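Local coordinates for protein beta-lactamase OXA-2 (Salmonella typhimurium, PDB 1K38) that hydrolyses the beta-lactam ring of penicillins such as oxacillin, a class D serine beta-lactamase that gives the bacterium antibiotic resistance, at residues G191-G194 / R195-W198; D217-R221 / M222-F226. All blocks are in the same frame, centred on the assembly; numbering follows the deposited sequence.

Contact 1 (G191-G194 / R195-W198); sequences GWEG and RMGW
The tip of the beta hairpin formed by strands 184-192 and 196-205 brings Gly191, Trp192 and Glu193 against Arg195-Trp198, at the edge of the beta-lactamase active site. Gly191 belongs to the Lys-Thr-Gly motif of the penicillin-recognising enzymes, a substrate-binding element by similarity, and comes within about 4 Å (nearest atoms) of the side chain of Ser51, the predicted acylated serine. It pairs with Trp198 as an antiparallel hydrogen-bonded pair: Trp198 N donates to Gly191 O over 2.8 Å, nearly straight at 169°, and Gly191 N reaches Trp198 O at 3.1 Å. Trp192 and Gly197 follow as a non-hydrogen-bonded pair, and beyond them a weak bond runs from Glu193 N to Met196 O. With CG anti to the backbone N (chi1 -176°), the indole of Trp192 reaches toward the turn. CD1 lies 3.3 Å from Met196 O, Gly197 CA sits at the ring edge, and Gly194 N lies above one face, toward the rim, while NE1 donates outside the hairpin to Thr218 OG1. The turn itself is held by the Glu193 carboxylate. With CG between the backbone N and the carbonyl carbon (chi1 43°) and the chain bent at chi2, the side chain curls over the turn, and OE1 accepts two amide protons: Arg195 N at 2.7 Å on the syn lone pair and Met196 N at 2.8 Å from above the carboxylate plane. Gly194 takes a positive phi, a backbone shape that suits glycine, and lets the chain reverse. The Arg195 side chain crosses that of Glu193 at about a right angle, its NE 3.5 Å from Glu193 OE2 in a salt bridge of charges alone, while NH1 donates to Glu193 O over 2.9 Å, on a lone pair in the carbonyl plane.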
ATOM      1  N   GLY A 191     -16.434   9.984  -2.569  1.00 14.92           N
ATOM      2  CA  GLY A 191     -16.863  11.321  -2.215  1.00 15.48           C
ATOM      3  C   GLY A 191     -18.368  11.430  -2.364  1.00 14.95           C
ATOM      4  O   GLY A 191     -18.954  10.772  -3.227  1.00 15.07           O
ATOM      5  N   TRP A 192     -18.996  12.229  -1.503  1.00 15.24           N
ATOM      6  CA  TRP A 192     -20.438  12.464  -1.561  1.00 16.91           C
ATOM      7  C   TRP A 192     -20.775  13.736  -0.804  1.00 18.42           C
ATOM      8  O   TRP A 192     -20.401  13.887   0.357  1.00 19.92           O
ATOM      9  CB  TRP A 192     -21.230  11.305  -0.948  1.00 17.02           C
ATOM     10  CG  TRP A 192     -22.721  11.492  -1.078  1.00 17.12           C
ATOM     11  CD1 TRP A 192     -23.418  11.731  -2.229  1.00 18.62           C
ATOM     12  CD2 TRP A 192     -23.696  11.442  -0.025  1.00 17.89           C
ATOM     13  NE1 TRP A 192     -24.761  11.832  -1.962  1.00 17.88           N
ATOM     14  CE2 TRP A 192     -24.961  11.658  -0.618  1.00 18.72           C
ATOM     15  CE3 TRP A 192     -23.623  11.235   1.360  1.00 18.84           C
ATOM     16  CZ2 TRP A 192     -26.147  11.671   0.128  1.00 19.31           C
ATOM     17  CZ3 TRP A 192     -24.804  11.247   2.102  1.00 20.70           C
ATOM     18  CH2 TRP A 192     -26.048  11.464   1.482  1.00 19.14           C
ATOM     19  N   GLU A 193     -21.476  14.655  -1.457  1.00 21.08           N
ATOM     20  CA  GLU A 193     -21.852  15.888  -0.786  1.00 22.71           C
ATOM     21  C   GLU A 193     -23.362  16.084  -0.746  1.00 22.47           C
ATOM     22  O   GLU A 193     -23.845  17.187  -0.510  1.00 23.06           O
ATOM     23  CB  GLU A 193     -21.159  17.092  -1.435  1.00 25.57           C
ATOM     24  CG  GLU A 193     -21.132  17.099  -2.952  1.00 27.55           C
ATOM     25  CD  GLU A 193     -22.507  17.200  -3.565  1.00 28.78           C
ATOM     26  OE1 GLU A 193     -23.278  16.226  -3.458  1.00 27.63           O
ATOM     27  OE2 GLU A 193     -22.817  18.260  -4.151  1.00 30.48           O
ATOM     28  N   GLY A 194     -24.102  15.002  -0.979  1.00 20.01           N
ATOM     29  CA  GLY A 194     -25.550  15.079  -0.930  1.00 20.56           C
ATOM     30  C   GLY A 194     -26.297  14.755  -2.211  1.00 20.47           C
ATOM     31  O   GLY A 194     -27.267  13.999  -2.186  1.00 20.72           O
ATOM     32  N   ARG A 195     -25.856  15.316  -3.331  1.00 20.54           N
ATOM     33  CA  ARG A 195     -26.535  15.075  -4.604  1.00 22.02           C
ATOM     34  C   ARG A 195     -25.600  14.559  -5.688  1.00 21.31           C
ATOM     35  O   ARG A 195     -26.046  14.186  -6.775  1.00 21.27           O
ATOM     36  CB  ARG A 195     -27.194  16.367  -5.099  1.00 25.23           C
ATOM     37  CG  ARG A 195     -26.202  17.472  -5.444  1.00 29.82           C
ATOM     38  CD  ARG A 195     -26.387  18.671  -4.538  1.00 35.20           C
ATOM     39  NE  ARG A 195     -26.204  18.319  -3.133  1.00 39.50           N
ATOM     40  CZ  ARG A 195     -26.562  19.095  -2.115  1.00 40.05           C
ATOM     41  NH1 ARG A 195     -26.353  18.693  -0.869  1.00 41.06           N
ATOM     42  NH2 ARG A 195     -27.139  20.266  -2.343  1.00 41.43           N
ATOM     43  N   MET A 196     -24.308  14.547  -5.378  1.00 19.70           N
ATOM     44  CA  MET A 196     -23.266  14.115  -6.306  1.00 20.81           C
ATOM     45  C   MET A 196     -22.323  13.133  -5.618  1.00 19.69           C
ATOM     46  O   MET A 196     -21.834  13.411  -4.526  1.00 19.41           O
ATOM     47  CB  MET A 196     -22.478  15.346  -6.776  1.00 25.48           C
ATOM     48  CG  MET A 196     -21.033  15.072  -7.169  1.00 26.13           C
ATOM     49  SD  MET A 196     -20.816  14.939  -8.943  1.00 34.60           S
ATOM     50  CE  MET A 196     -22.143  13.880  -9.387  1.00 30.61           C
ATOM     51  N   GLY A 197     -22.057  11.997  -6.261  1.00 15.91           N
ATOM     52  CA  GLY A 197     -21.163  11.014  -5.672  1.00 16.89           C
ATOM     53  C   GLY A 197     -19.981  10.706  -6.575  1.00 15.82           C
ATOM     54  O   GLY A 197     -20.125  10.680  -7.797  1.00 16.38           O
ATOM     55  N   TRP A 198     -18.817  10.473  -5.975  1.00 13.82           N
ATOM     56  CA  TRP A 198     -17.588  10.174  -6.719  1.00 13.42           C
ATOM     57  C   TRP A 198     -16.888   8.895  -6.284  1.00 14.06           C
ATOM     58  O   TRP A 198     -17.069   8.406  -5.176  1.00 14.15           O
ATOM     59  CB  TRP A 198     -16.494  11.222  -6.471  1.00 13.62           C
ATOM     60  CG  TRP A 198     -16.659  12.618  -6.926  1.00 13.32           C
ATOM     61  CD1 TRP A 198     -17.181  13.656  -6.210  1.00 14.14           C
ATOM     62  CD2 TRP A 198     -16.130  13.182  -8.131  1.00 12.30           C
ATOM     63  NE1 TRP A 198     -16.997  14.841  -6.891  1.00 15.28           N
ATOM     64  CE2 TRP A 198     -16.356  14.577  -8.072  1.00 13.46           C
ATOM     65  CE3 TRP A 198     -15.482  12.646  -9.253  1.00 12.80           C
ATOM     66  CZ2 TRP A 198     -15.954  15.446  -9.094  1.00 14.76           C
ATOM     67  CZ3 TRP A 198     -15.081  13.511 -10.270  1.00 14.23           C
ATOM     68  CH2 TRP A 198     -15.320  14.897 -10.181  1.00 14.78           C
TER

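Contact 2 (D217-R221 / M222-F226)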
ATOM      1  N   ASP A 217     -25.138  11.326 -10.197  1.00 14.73           N
ATOM      2  CA  ASP A 217     -26.073  12.083  -9.384  1.00 14.25           C
ATOM      3  C   ASP A 217     -26.623  11.077  -8.380  1.00 15.35           C
ATOM      4  O   ASP A 217     -26.644   9.874  -8.650  1.00 15.55           O
ATOM      5  CB  ASP A 217     -27.212  12.640 -10.239  1.00 18.34           C
ATOM      6  CG  ASP A 217     -26.724  13.600 -11.293  1.00 21.84           C
ATOM      7  OD1 ASP A 217     -25.742  14.318 -11.021  1.00 20.65           O
ATOM      8  OD2 ASP A 217     -27.332  13.649 -12.384  1.00 28.35           O
ATOM      9  N   THR A 218     -27.064  11.559  -7.224  1.00 15.61           N
ATOM     10  CA  THR A 218     -27.607  10.663  -6.207  1.00 16.83           C
ATOM     11  C   THR A 218     -29.001  11.091  -5.754  1.00 17.58           C
ATOM     12  O   THR A 218     -29.184  11.559  -4.632  1.00 18.15           O
ATOM     13  CB  THR A 218     -26.685  10.589  -4.968  1.00 16.53           C
ATOM     14  OG1 THR A 218     -26.577  11.884  -4.364  1.00 17.05           O
ATOM     15  CG2 THR A 218     -25.296  10.098  -5.368  1.00 16.74           C
ATOM     16  N   PRO A 219     -30.005  10.938  -6.634  1.00 18.03           N
ATOM     17  CA  PRO A 219     -31.379  11.319  -6.283  1.00 19.01           C
ATOM     18  C   PRO A 219     -31.931  10.525  -5.102  1.00 19.43           C
ATOM     19  O   PRO A 219     -32.827  10.991  -4.395  1.00 20.01           O
ATOM     20  CB  PRO A 219     -32.150  11.059  -7.576  1.00 19.84           C
ATOM     21  CG  PRO A 219     -31.373   9.956  -8.223  1.00 19.07           C
ATOM     22  CD  PRO A 219     -29.947  10.400  -8.003  1.00 18.56           C
ATOM     23  N   ASN A 220     -31.397   9.327  -4.886  1.00 19.09           N
ATOM     24  CA  ASN A 220     -31.853   8.506  -3.772  1.00 19.94           C
ATOM     25  C   ASN A 220     -30.915   8.649  -2.577  1.00 20.29           C
ATOM     26  O   ASN A 220     -30.937   7.841  -1.649  1.00 20.17           O
ATOM     27  CB  ASN A 220     -31.963   7.049  -4.206  1.00 20.67           C
ATOM     28  CG  ASN A 220     -32.869   6.876  -5.405  1.00 21.82           C
ATOM     29  OD1 ASN A 220     -34.043   7.252  -5.372  1.00 24.00           O
ATOM     30  ND2 ASN A 220     -32.328   6.313  -6.479  1.00 21.95           N
ATOM     31  N   ARG A 221     -30.088   9.690  -2.624  1.00 20.45           N
ATOM     32  CA  ARG A 221     -29.147  10.003  -1.557  1.00 21.51           C
ATOM     33  C   ARG A 221     -28.278   8.812  -1.145  1.00 22.22           C
ATOM     34  O   ARG A 221     -27.584   8.234  -1.979  1.00 21.40           O
ATOM     35  CB  ARG A 221     -29.917  10.557  -0.354  1.00 23.86           C
ATOM     36  CG  ARG A 221     -30.935  11.651  -0.715  1.00 25.03           C
ATOM     37  CD  ARG A 221     -30.289  12.863  -1.390  1.00 26.01           C
ATOM     38  NE  ARG A 221     -31.282  13.892  -1.703  1.00 25.93           N
ATOM     39  CZ  ARG A 221     -31.017  15.031  -2.338  1.00 26.15           C
ATOM     40  NH1 ARG A 221     -29.781  15.305  -2.739  1.00 24.76           N
ATOM     41  NH2 ARG A 221     -31.992  15.900  -2.575  1.00 26.07           N
ATOM     42  N   MET A 222     -28.312   8.441   0.130  1.00 22.56           N
ATOM     43  CA  MET A 222     -27.498   7.325   0.611  1.00 23.97           C
ATOM     44  C   MET A 222     -27.714   6.011  -0.135  1.00 23.21           C
ATOM     45  O   MET A 222     -26.772   5.239  -0.321  1.00 22.80           O
ATOM     46  CB  MET A 222     -27.730   7.093   2.108  1.00 27.82           C
ATOM     47  CG  MET A 222     -27.217   8.211   3.001  1.00 33.57           C
ATOM     48  SD  MET A 222     -26.138   7.594   4.314  1.00 40.11           S
ATOM     49  CE  MET A 222     -24.541   7.852   3.556  1.00 39.58           C
ATOM     50  N   ASP A 223     -28.947   5.756  -0.561  1.00 22.03           N
ATOM     51  CA  ASP A 223     -29.268   4.524  -1.270  1.00 22.11           C
ATOM     52  C   ASP A 223     -28.576   4.377  -2.626  1.00 20.77           C
ATOM     53  O   ASP A 223     -28.570   3.291  -3.199  1.00 21.43           O
ATOM     54  CB  ASP A 223     -30.783   4.395  -1.463  1.00 24.70           C
ATOM     55  CG  ASP A 223     -31.534   4.276  -0.147  1.00 29.58           C
ATOM     56  OD1 ASP A 223     -31.096   3.490   0.720  1.00 33.43           O
ATOM     57  OD2 ASP A 223     -32.565   4.960   0.016  1.00 32.29           O
ATOM     58  N   ASP A 224     -27.998   5.462  -3.140  1.00 19.23           N
ATOM     59  CA  ASP A 224     -27.308   5.407  -4.432  1.00 17.66           C
ATOM     60  C   ASP A 224     -25.797   5.246  -4.303  1.00 17.33           C
ATOM     61  O   ASP A 224     -25.122   4.960  -5.286  1.00 17.34           O
ATOM     62  CB  ASP A 224     -27.557   6.676  -5.257  1.00 17.51           C
ATOM     63  CG  ASP A 224     -28.949   6.745  -5.837  1.00 17.26           C
ATOM     64  OD1 ASP A 224     -29.590   5.684  -5.982  1.00 20.10           O
ATOM     65  OD2 ASP A 224     -29.389   7.871  -6.169  1.00 18.69           O
ATOM     66  N   LEU A 225     -25.267   5.422  -3.099  1.00 17.69           N
ATOM     67  CA  LEU A 225     -23.825   5.351  -2.908  1.00 17.38           C
ATOM     68  C   LEU A 225     -23.146   4.056  -3.345  1.00 17.45           C
ATOM     69  O   LEU A 225     -22.022   4.092  -3.840  1.00 16.74           O
ATOM     70  CB  LEU A 225     -23.476   5.676  -1.452  1.00 17.75           C
ATOM     71  CG  LEU A 225     -23.947   7.078  -1.032  1.00 17.84           C
ATOM     72  CD1 LEU A 225     -23.417   7.403   0.346  1.00 20.12           C
ATOM     73  CD2 LEU A 225     -23.469   8.122  -2.040  1.00 19.50           C
ATOM     74  N   PHE A 226     -23.818   2.918  -3.191  1.00 16.62           N
ATOM     75  CA  PHE A 226     -23.204   1.654  -3.592  1.00 17.53           C
ATOM     76  C   PHE A 226     -22.932   1.611  -5.096  1.00 15.92           C
ATOM     77  O   PHE A 226     -22.064   0.869  -5.557  1.00 15.91           O
ATOM     78  CB  PHE A 226     -24.097   0.462  -3.214  1.00 17.43           C
ATOM     79  CG  PHE A 226     -25.258   0.248  -4.148  1.00 19.84           C
ATOM     80  CD1 PHE A 226     -26.408   1.032  -4.053  1.00 18.28           C
ATOM     81  CD2 PHE A 226     -25.190  -0.726  -5.143  1.00 18.63           C
ATOM     82  CE1 PHE A 226     -27.473   0.846  -4.937  1.00 21.02           C
ATOM     83  CE2 PHE A 226     -26.250  -0.915  -6.031  1.00 20.90           C
ATOM     84  CZ  PHE A 226     -27.390  -0.125  -5.925  1.00 20.91           C
TER
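The carboxylate of Asp224 and the side-chain amide of Asn220 meet with their planes 72° apart. Asn220 ND2 points its N-H at the syn lone pair of Asp224 OD1 (2.9 Å, 165°), with that oxygen in the amide plane. The other oxygen, Asp224 OD2, takes the backbone N-H of Asn220, whose N lies 2.8 Å away and comes from above the carboxylate plane. Pro219 adds its ring carbon CD at 3.2 Å from Asp224 OD2, the proline side chain crossing the aspartate at about a right angle. The Asp224 CG stands anti to its carbonyl carbon (chi1 -74°), which directs the carboxylate at the turn, beside Pro219 and Asn220.

Thr218-Arg221 is a type I beta turn, in the loop that links strand 208-217 to helix 226-238. A helix-like coil of 222-225 follows, joined to the turn by two backbone bonds: Asp224 N to Arg221 O at 3.0 Å and Asp223 N to Asn220 O at 3.1 Å. Beside them Asp223 CB touches the same Asn220 O. Asp224 is buried, and its OD1 also forms a salt bridge with Lys227, which probably favours its ionised form. On another side of the loop, Thr218 CG2 packs 4.3 Å from Leu225 CD2.

How the contacts relate
Contact 1 comes first along the chain, at the hairpin of strands 184-192 and 196-205; contact 2 follows strand 208-217, the next neighbour in the same mixed sheet, and leads into helix 226-238. Their centres are 8 Å apart. The two loops meet directly: Arg195 O probably accepts a hydrogen bond from Thr218 N (2.9 Å), as Gly194 O does from Arg221 NH1 (2.9 Å), and Leu225 CD2 packs 3.6 Å from Trp192 CG. Contact 2 therefore covers part of the hairpin whose Gly191, in the substrate site inferred by similarity, sits next to Ser51; contact 2 itself lies farther out, the Leu225 side chain about 10 Å from that of Ser51.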